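Local coordinates for ABC transporter periplasmic peptide-binding protein (Pseudoalteromonas, PDB 4QFL), which binds dipeptides such as Ala-Phe in the periplasm, probably to deliver them to an ABC transporter for uptake, at residues W462-L475 / Y486-P499. Numbering follows the deposited sequence.
Sequences WCNPEFDLLLTKAL and YYDAAQSMIIEQLP
Helix 465-475 and the C-terminal part of helix 480-497 form an antiparallel helical hairpin, with Leu470 as a knob in the hole formed by Tyr486, Ala489, Ala490 and Met493. The local axes approach to 8.9 Å at 158°, consistent with the alanines at the interface, Ala474 on one helix and Ala489 and Ala490 on the other. Leu470 CD1 lies 3.5 Å from Met493 CE and CD2 meets the edge of the Tyr486 ring, both methyls resting against Ala489 CB. With chi1 at -165° and an extended chi2, Met493 brings SD to the edge of the Phe467 ring, a Met-aromatic contact, and the bend at chi3 turns CE toward Leu470.

Toward the closed end of the hairpin, Lys473 CB stands over the centre of the Tyr486 ring, 3.6 Å from its centroid, and Ala474 CB covers a face of Tyr487 off-centre. The Tyr487 hydroxyl also bonds Arg483.

At the other end Trp462 is sandwiched between Asn464 CB and, in a CH-pi contact between residues just outside the helices, Pro499 CB, 3.6 Å from Trp462 CD2. Leu448 of helix 445-448 packs on Trp462, Phe467 and Ile494, and the Cys450-Cys463 disulfide ties down the start of 462-475.

Cohesion between the segments thus probably rests on shape fit and dispersion, while polar groups meet through water: Trp462 NE1 with Gln497 NE2, Leu471 O with the Tyr487 hydroxyl.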
ATOM      1  N   TRP A 462     -17.167  -6.621   1.448  1.00 17.95           N
ATOM      2  CA  TRP A 462     -17.459  -7.948   1.992  1.00 18.62           C
ATOM      3  C   TRP A 462     -17.146  -8.019   3.481  1.00 21.11           C
ATOM      4  O   TRP A 462     -15.979  -8.086   3.889  1.00 20.13           O
ATOM      5  CB  TRP A 462     -16.618  -8.971   1.230  1.00 19.32           C
ATOM      6  CG  TRP A 462     -16.886 -10.431   1.451  1.00 17.76           C
ATOM      7  CD1 TRP A 462     -17.983 -11.143   1.041  1.00 17.90           C
ATOM      8  CD2 TRP A 462     -15.987 -11.387   2.048  1.00 20.32           C
ATOM      9  NE1 TRP A 462     -17.835 -12.470   1.376  1.00 20.04           N
ATOM     10  CE2 TRP A 462     -16.623 -12.646   1.989  1.00 18.61           C
ATOM     11  CE3 TRP A 462     -14.715 -11.294   2.634  1.00 18.18           C
ATOM     12  CZ2 TRP A 462     -16.022 -13.807   2.493  1.00 17.71           C
ATOM     13  CZ3 TRP A 462     -14.122 -12.453   3.139  1.00 17.40           C
ATOM     14  CH2 TRP A 462     -14.779 -13.688   3.062  1.00 18.10           C
ATOM     15  N   CYS A 463     -18.188  -7.988   4.299  1.00 21.94           N
ATOM     16  CA  CYS A 463     -18.001  -8.174   5.724  1.00 19.48           C
ATOM     17  C   CYS A 463     -18.447  -9.578   6.103  1.00 21.88           C
ATOM     18  O   CYS A 463     -19.632  -9.887   6.078  1.00 21.47           O
ATOM     19  CB  CYS A 463     -18.772  -7.125   6.514  1.00 22.46           C
ATOM     20  SG  CYS A 463     -18.608  -7.299   8.302  1.00 25.70           S
ATOM     21  N   ASN A 464     -17.477 -10.426   6.432  1.00 19.92           N
ATOM     22  CA  ASN A 464     -17.737 -11.810   6.819  1.00 20.88           C
ATOM     23  C   ASN A 464     -17.091 -12.068   8.179  1.00 21.78           C
ATOM     24  O   ASN A 464     -15.886 -12.322   8.278  1.00 20.16           O
ATOM     25  CB  ASN A 464     -17.195 -12.764   5.747  1.00 21.34           C
ATOM     26  CG  ASN A 464     -17.563 -14.215   6.002  1.00 20.67           C
ATOM     27  OD1 ASN A 464     -17.563 -14.674   7.136  1.00 24.03           O
ATOM     28  ND2 ASN A 464     -17.880 -14.942   4.938  1.00 23.69           N
ATOM     29  N   PRO A 465     -17.887 -11.961   9.249  1.00 20.50           N
ATOM     30  CA  PRO A 465     -17.313 -12.107  10.594  1.00 21.54           C
ATOM     31  C   PRO A 465     -16.636 -13.470  10.809  1.00 20.51           C
ATOM     32  O   PRO A 465     -15.701 -13.591  11.589  1.00 18.90           O
ATOM     33  CB  PRO A 465     -18.533 -11.927  11.509  1.00 25.55           C
ATOM     34  CG  PRO A 465     -19.479 -11.046  10.701  1.00 21.24           C
ATOM     35  CD  PRO A 465     -19.296 -11.519   9.280  1.00 22.71           C
ATOM     36  N   GLU A 466     -17.119 -14.482  10.105  1.00 19.72           N
ATOM     37  CA  GLU A 466     -16.546 -15.813  10.152  1.00 20.10           C
ATOM     38  C   GLU A 466     -15.098 -15.797   9.659  1.00 19.91           C
ATOM     39  O   GLU A 466     -14.212 -16.374  10.284  1.00 20.16           O
ATOM     40  CB  GLU A 466     -17.408 -16.751   9.317  1.00 20.79           C
ATOM     41  CG  GLU A 466     -18.763 -17.088   9.975  1.00 26.36           C
ATOM     42  CD  GLU A 466     -19.767 -15.915  10.071  1.00 29.12           C
ATOM     43  OE1 GLU A 466     -20.462 -15.835  11.113  1.00 30.33           O
ATOM     44  OE2 GLU A 466     -19.893 -15.104   9.112  1.00 28.20           O
ATOM     45  N   PHE A 467     -14.878 -15.116   8.544  1.00 18.91           N
ATOM     46  CA  PHE A 467     -13.548 -14.881   7.982  1.00 19.99           C
ATOM     47  C   PHE A 467     -12.677 -14.118   8.979  1.00 18.50           C
ATOM     48  O   PHE A 467     -11.542 -14.497   9.241  1.00 16.95           O
ATOM     49  CB  PHE A 467     -13.691 -14.091   6.668  1.00 18.48           C
ATOM     50  CG  PHE A 467     -12.387 -13.677   6.055  1.00 19.28           C
ATOM     51  CD1 PHE A 467     -11.600 -14.590   5.381  1.00 18.73           C
ATOM     52  CD2 PHE A 467     -11.956 -12.367   6.139  1.00 19.68           C
ATOM     53  CE1 PHE A 467     -10.408 -14.195   4.814  1.00 17.66           C
ATOM     54  CE2 PHE A 467     -10.768 -11.979   5.578  1.00 16.38           C
ATOM     55  CZ  PHE A 467      -9.999 -12.886   4.923  1.00 18.32           C
ATOM     56  N   ASP A 468     -13.236 -13.052   9.552  1.00 20.04           N
ATOM     57  CA  ASP A 468     -12.494 -12.163  10.454  1.00 18.59           C
ATOM     58  C   ASP A 468     -12.033 -12.906  11.690  1.00 17.47           C
ATOM     59  O   ASP A 468     -10.966 -12.628  12.240  1.00 19.83           O
ATOM     60  CB  ASP A 468     -13.369 -10.986  10.906  1.00 20.03           C
ATOM     61  CG  ASP A 468     -13.552  -9.938   9.833  1.00 20.90           C
ATOM     62  OD1 ASP A 468     -13.192 -10.203   8.662  1.00 22.88           O
ATOM     63  OD2 ASP A 468     -14.072  -8.853  10.162  1.00 23.13           O
ATOM     64  N   LEU A 469     -12.861 -13.841  12.135  1.00 19.15           N
ATOM     65  CA  LEU A 469     -12.536 -14.633  13.305  1.00 20.01           C
ATOM     66  C   LEU A 469     -11.258 -15.424  13.048  1.00 18.96           C
ATOM     67  O   LEU A 469     -10.419 -15.562  13.935  1.00 20.18           O
ATOM     68  CB  LEU A 469     -13.691 -15.561  13.675  1.00 21.31           C
ATOM     69  CG  LEU A 469     -13.532 -16.264  15.014  1.00 21.78           C
ATOM     70  CD1 LEU A 469     -13.219 -15.248  16.100  1.00 22.26           C
ATOM     71  CD2 LEU A 469     -14.792 -17.012  15.325  1.00 19.30           C
ATOM     72  N   LEU A 470     -11.104 -15.940  11.834  1.00 18.12           N
ATOM     73  CA  LEU A 470      -9.859 -16.607  11.474  1.00 17.37           C
ATOM     74  C   LEU A 470      -8.682 -15.654  11.627  1.00 19.99           C
ATOM     75  O   LEU A 470      -7.611 -16.041  12.092  1.00 18.31           O
ATOM     76  CB  LEU A 470      -9.918 -17.122  10.032  1.00 17.55           C
ATOM     77  CG  LEU A 470     -10.834 -18.309   9.745  1.00 18.88           C
ATOM     78  CD1 LEU A 470     -10.920 -18.595   8.249  1.00 16.21           C
ATOM     79  CD2 LEU A 470     -10.342 -19.524  10.513  1.00 22.44           C
ATOM     80  N   LEU A 471      -8.880 -14.405  11.225  1.00 17.08           N
ATOM     81  CA  LEU A 471      -7.805 -13.425  11.280  1.00 19.60           C
ATOM     82  C   LEU A 471      -7.424 -13.129  12.733  1.00 20.65           C
ATOM     83  O   LEU A 471      -6.249 -13.024  13.081  1.00 19.27           O
ATOM     84  CB  LEU A 471      -8.208 -12.141  10.541  1.00 18.98           C
ATOM     85  CG  LEU A 471      -8.664 -12.265   9.080  1.00 17.84           C
ATOM     86  CD1 LEU A 471      -8.806 -10.896   8.445  1.00 15.58           C
ATOM     87  CD2 LEU A 471      -7.704 -13.103   8.273  1.00 18.46           C
ATOM     88  N   THR A 472      -8.431 -13.012  13.584  1.00 19.60           N
ATOM     89  CA  THR A 472      -8.209 -12.723  14.987  1.00 19.87           C
ATOM     90  C   THR A 472      -7.435 -13.832  15.689  1.00 22.13           C
ATOM     91  O   THR A 472      -6.509 -13.571  16.458  1.00 20.67           O
ATOM     92  CB  THR A 472      -9.544 -12.527  15.689  1.00 19.32           C
ATOM     93  OG1 THR A 472     -10.208 -11.418  15.080  1.00 20.87           O
ATOM     94  CG2 THR A 472      -9.333 -12.250  17.172  1.00 23.07           C
ATOM     95  N   LYS A 473      -7.821 -15.076  15.424  1.00 21.39           N
ATOM     96  CA  LYS A 473      -7.152 -16.211  16.043  1.00 21.74           C
ATOM     97  C   LYS A 473      -5.684 -16.285  15.613  1.00 21.84           C
ATOM     98  O   LYS A 473      -4.805 -16.573  16.425  1.00 24.19           O
ATOM     99  CB  LYS A 473      -7.904 -17.503  15.734  1.00 23.69           C
ATOM    100  CG  LYS A 473      -9.344 -17.464  16.228  1.00 22.15           C
ATOM    101  CD  LYS A 473     -10.071 -18.776  16.012  1.00 24.33           C
ATOM    102  CE  LYS A 473     -11.464 -18.728  16.627  1.00 23.87           C
ATOM    103  NZ  LYS A 473     -12.107 -20.067  16.636  1.00 24.89           N
ATOM    104  N   ALA A 474      -5.429 -15.987  14.342  1.00 21.07           N
ATOM    105  CA  ALA A 474      -4.067 -15.948  13.804  1.00 19.12           C
ATOM    106  C   ALA A 474      -3.245 -14.855  14.467  1.00 20.44           C
ATOM    107  O   ALA A 474      -2.021 -14.923  14.504  1.00 20.54           O
ATOM    108  CB  ALA A 474      -4.097 -15.744  12.295  1.00 18.41           C
ATOM    109  N   LEU A 475      -3.922 -13.844  14.995  1.00 21.25           N
ATOM    110  CA  LEU A 475      -3.247 -12.755  15.681  1.00 17.96           C
ATOM    111  C   LEU A 475      -3.182 -13.005  17.188  1.00 22.48           C
ATOM    112  O   LEU A 475      -2.456 -12.320  17.909  1.00 21.25           O
ATOM    113  CB  LEU A 475      -3.946 -11.434  15.384  1.00 19.24           C
ATOM    114  CG  LEU A 475      -3.847 -10.992  13.922  1.00 18.92           C
ATOM    115  CD1 LEU A 475      -4.447  -9.615  13.759  1.00 21.87           C
ATOM    116  CD2 LEU A 475      -2.407 -11.002  13.432  1.00 18.35           C
ATOM    117  N   TYR A 486      -4.594 -21.013  10.534  1.00 18.98           N
ATOM    118  CA  TYR A 486      -5.648 -20.041  10.326  1.00 18.76           C
ATOM    119  C   TYR A 486      -5.521 -19.364   8.965  1.00 19.02           C
ATOM    120  O   TYR A 486      -6.512 -19.197   8.259  1.00 17.06           O
ATOM    121  CB  TYR A 486      -5.674 -19.032  11.479  1.00 20.24           C
ATOM    122  CG  TYR A 486      -6.059 -19.696  12.775  1.00 18.92           C
ATOM    123  CD1 TYR A 486      -7.281 -20.346  12.894  1.00 21.11           C
ATOM    124  CD2 TYR A 486      -5.208 -19.702  13.869  1.00 21.10           C
ATOM    125  CE1 TYR A 486      -7.650 -20.978  14.072  1.00 24.60           C
ATOM    126  CE2 TYR A 486      -5.574 -20.336  15.060  1.00 22.82           C
ATOM    127  CZ  TYR A 486      -6.797 -20.970  15.149  1.00 22.42           C
ATOM    128  OH  TYR A 486      -7.184 -21.608  16.310  1.00 30.74           O
ATOM    129  N   TYR A 487      -4.302 -18.999   8.586  1.00 19.35           N
ATOM    130  CA  TYR A 487      -4.096 -18.411   7.268  1.00 19.27           C
ATOM    131  C   TYR A 487      -4.432 -19.401   6.167  1.00 19.89           C
ATOM    132  O   TYR A 487      -4.909 -19.007   5.112  1.00 18.83           O
ATOM    133  CB  TYR A 487      -2.687 -17.837   7.118  1.00 16.91           C
ATOM    134  CG  TYR A 487      -2.509 -16.614   7.969  1.00 17.65           C
ATOM    135  CD1 TYR A 487      -3.486 -15.624   7.992  1.00 19.23           C
ATOM    136  CD2 TYR A 487      -1.396 -16.457   8.786  1.00 20.33           C
ATOM    137  CE1 TYR A 487      -3.353 -14.507   8.791  1.00 19.97           C
ATOM    138  CE2 TYR A 487      -1.249 -15.336   9.587  1.00 17.41           C
ATOM    139  CZ  TYR A 487      -2.234 -14.367   9.588  1.00 18.32           C
ATOM    140  OH  TYR A 487      -2.102 -13.249  10.384  1.00 22.50           O
ATOM    141  N   ASP A 488      -4.204 -20.690   6.412  1.00 18.12           N
ATOM    142  CA  ASP A 488      -4.647 -21.701   5.462  1.00 19.60           C
ATOM    143  C   ASP A 488      -6.162 -21.655   5.291  1.00 19.11           C
ATOM    144  O   ASP A 488      -6.678 -21.662   4.171  1.00 18.96           O
ATOM    145  CB  ASP A 488      -4.233 -23.106   5.913  1.00 21.39           C
ATOM    146  CG  ASP A 488      -2.758 -23.369   5.726  1.00 24.98           C
ATOM    147  OD1 ASP A 488      -2.122 -22.615   4.976  1.00 25.74           O
ATOM    148  OD2 ASP A 488      -2.232 -24.333   6.320  1.00 26.35           O
ATOM    149  N   ALA A 489      -6.874 -21.625   6.410  1.00 17.69           N
ATOM    150  CA  ALA A 489      -8.323 -21.659   6.353  1.00 18.13           C
ATOM    151  C   ALA A 489      -8.819 -20.386   5.672  1.00 19.40           C
ATOM    152  O   ALA A 489      -9.829 -20.398   4.962  1.00 19.62           O
ATOM    153  CB  ALA A 489      -8.910 -21.804   7.761  1.00 18.92           C
ATOM    154  N   ALA A 490      -8.092 -19.291   5.884  1.00 18.20           N
ATOM    155  CA  ALA A 490      -8.480 -18.003   5.325  1.00 17.03           C
ATOM    156  C   ALA A 490      -8.353 -18.000   3.808  1.00 18.56           C
ATOM    157  O   ALA A 490      -9.223 -17.487   3.096  1.00 18.43           O
ATOM    158  CB  ALA A 490      -7.645 -16.890   5.928  1.00 17.43           C
ATOM    159  N   GLN A 491      -7.256 -18.557   3.309  1.00 18.67           N
ATOM    160  CA  GLN A 491      -7.036 -18.595   1.872  1.00 16.52           C
ATOM    161  C   GLN A 491      -8.116 -19.430   1.207  1.00 19.81           C
ATOM    162  O   GLN A 491      -8.613 -19.085   0.134  1.00 19.77           O
ATOM    163  CB  GLN A 491      -5.652 -19.152   1.543  1.00 16.59           C
ATOM    164  CG  GLN A 491      -4.534 -18.221   1.909  1.00 15.59           C
ATOM    165  CD  GLN A 491      -3.180 -18.887   1.870  1.00 17.22           C
ATOM    166  OE1 GLN A 491      -2.530 -18.919   0.832  1.00 20.89           O
ATOM    167  NE2 GLN A 491      -2.744 -19.413   2.999  1.00 17.08           N
ATOM    168  N   SER A 492      -8.480 -20.533   1.852  1.00 19.75           N
ATOM    169  CA  SER A 492      -9.505 -21.424   1.318  1.00 21.52           C
ATOM    170  C   SER A 492     -10.880 -20.754   1.210  1.00 21.77           C
ATOM    171  O   SER A 492     -11.599 -20.926   0.213  1.00 21.33           O
ATOM    172  CB  SER A 492      -9.599 -22.685   2.168  1.00 23.34           C
ATOM    173  OG  SER A 492      -8.425 -23.454   2.017  1.00 27.40           O
ATOM    174  N   MET A 493     -11.230 -19.993   2.241  1.00 21.24           N
ATOM    175  CA  MET A 493     -12.525 -19.335   2.307  1.00 17.60           C
ATOM    176  C   MET A 493     -12.652 -18.313   1.191  1.00 20.54           C
ATOM    177  O   MET A 493     -13.692 -18.202   0.549  1.00 20.76           O
ATOM    178  CB  MET A 493     -12.717 -18.677   3.673  1.00 19.10           C
ATOM    179  CG  MET A 493     -14.157 -18.290   3.957  1.00 21.82           C
ATOM    180  SD  MET A 493     -14.446 -17.623   5.605  1.00 27.16           S
ATOM    181  CE  MET A 493     -14.014 -19.022   6.619  1.00 24.43           C
ATOM    182  N   ILE A 494     -11.574 -17.578   0.950  1.00 18.80           N
ATOM    183  CA  ILE A 494     -11.565 -16.580  -0.101  1.00 18.11           C
ATOM    184  C   ILE A 494     -11.853 -17.225  -1.464  1.00 18.98           C
ATOM    185  O   ILE A 494     -12.588 -16.667  -2.278  1.00 18.20           O
ATOM    186  CB  ILE A 494     -10.238 -15.814  -0.095  1.00 18.30           C
ATOM    187  CG1 ILE A 494     -10.141 -14.975   1.181  1.00 18.46           C
ATOM    188  CG2 ILE A 494     -10.118 -14.949  -1.334  1.00 17.36           C
ATOM    189  CD1 ILE A 494      -8.769 -14.330   1.423  1.00 19.16           C
ATOM    190  N   ILE A 495     -11.301 -18.417  -1.690  1.00 20.43           N
ATOM    191  CA  ILE A 495     -11.552 -19.155  -2.927  1.00 21.68           C
ATOM    192  C   ILE A 495     -12.966 -19.717  -2.975  1.00 21.00           C
ATOM    193  O   ILE A 495     -13.593 -19.717  -4.026  1.00 20.77           O
ATOM    194  CB  ILE A 495     -10.540 -20.303  -3.139  1.00 19.97           C
ATOM    195  CG1 ILE A 495      -9.155 -19.737  -3.426  1.00 19.93           C
ATOM    196  CG2 ILE A 495     -10.958 -21.180  -4.311  1.00 25.05           C
ATOM    197  CD1 ILE A 495      -9.178 -18.586  -4.395  1.00 26.22           C
ATOM    198  N   GLU A 496     -13.452 -20.208  -1.838  1.00 21.01           N
ATOM    199  CA  GLU A 496     -14.805 -20.757  -1.752  1.00 24.28           C
ATOM    200  C   GLU A 496     -15.830 -19.677  -2.000  1.00 21.42           C
ATOM    201  O   GLU A 496     -16.773 -19.867  -2.757  1.00 23.18           O
ATOM    202  CB  GLU A 496     -15.071 -21.348  -0.367  1.00 23.61           C
ATOM    203  CG  GLU A 496     -14.097 -22.417   0.083  1.00 28.74           C
ATOM    204  CD  GLU A 496     -14.409 -23.787  -0.489  1.00 39.14           C
ATOM    205  OE1 GLU A 496     -14.398 -24.764   0.301  1.00 46.97           O
ATOM    206  OE2 GLU A 496     -14.653 -23.890  -1.719  1.00 37.16           O
ATOM    207  N   GLN A 497     -15.645 -18.541  -1.342  1.00 20.17           N
ATOM    208  CA  GLN A 497     -16.646 -17.482  -1.352  1.00 20.78           C
ATOM    209  C   GLN A 497     -16.430 -16.480  -2.476  1.00 20.24           C
ATOM    210  O   GLN A 497     -17.351 -15.768  -2.867  1.00 21.01           O
ATOM    211  CB  GLN A 497     -16.690 -16.766   0.012  1.00 21.48           C
ATOM    212  CG  GLN A 497     -17.269 -17.607   1.161  1.00 24.12           C
ATOM    213  CD  GLN A 497     -18.670 -18.151   0.852  1.00 30.76           C
ATOM    214  OE1 GLN A 497     -18.925 -19.357   0.963  1.00 32.61           O
ATOM    215  NE2 GLN A 497     -19.577 -17.264   0.451  1.00 26.14           N
ATOM    216  N   LEU A 498     -15.202 -16.413  -2.973  1.00 19.63           N
ATOM    217  CA  LEU A 498     -14.856 -15.500  -4.062  1.00 17.36           C
ATOM    218  C   LEU A 498     -15.324 -14.061  -3.901  1.00 18.27           C
ATOM    219  O   LEU A 498     -15.937 -13.512  -4.806  1.00 17.34           O
ATOM    220  CB  LEU A 498     -15.385 -16.036  -5.385  1.00 18.45           C
ATOM    221  CG  LEU A 498     -14.732 -17.355  -5.778  1.00 23.22           C
ATOM    222  CD1 LEU A 498     -15.377 -17.875  -7.040  1.00 26.36           C
ATOM    223  CD2 LEU A 498     -13.223 -17.176  -5.946  1.00 22.28           C
ATOM    224  N   PRO A 499     -15.025 -13.435  -2.756  1.00 16.14           N
ATOM    225  CA  PRO A 499     -15.255 -11.992  -2.695  1.00 17.06           C
ATOM    226  C   PRO A 499     -14.396 -11.332  -3.768  1.00 15.19           C
ATOM    227  O   PRO A 499     -14.813 -10.388  -4.422  1.00 16.39           O
ATOM    228  CB  PRO A 499     -14.775 -11.620  -1.293  1.00 16.45           C
ATOM    229  CG  PRO A 499     -13.861 -12.756  -0.882  1.00 17.94           C
ATOM    230  CD  PRO A 499     -14.403 -13.967  -1.537  1.00 15.94           C
TER
HETATM  231  O   HOH W   1     -19.630 -14.879   1.460  1.00 21.78           O
HETATM  232  O   HOH W   2      -4.540 -12.054  10.935  1.00 19.30           O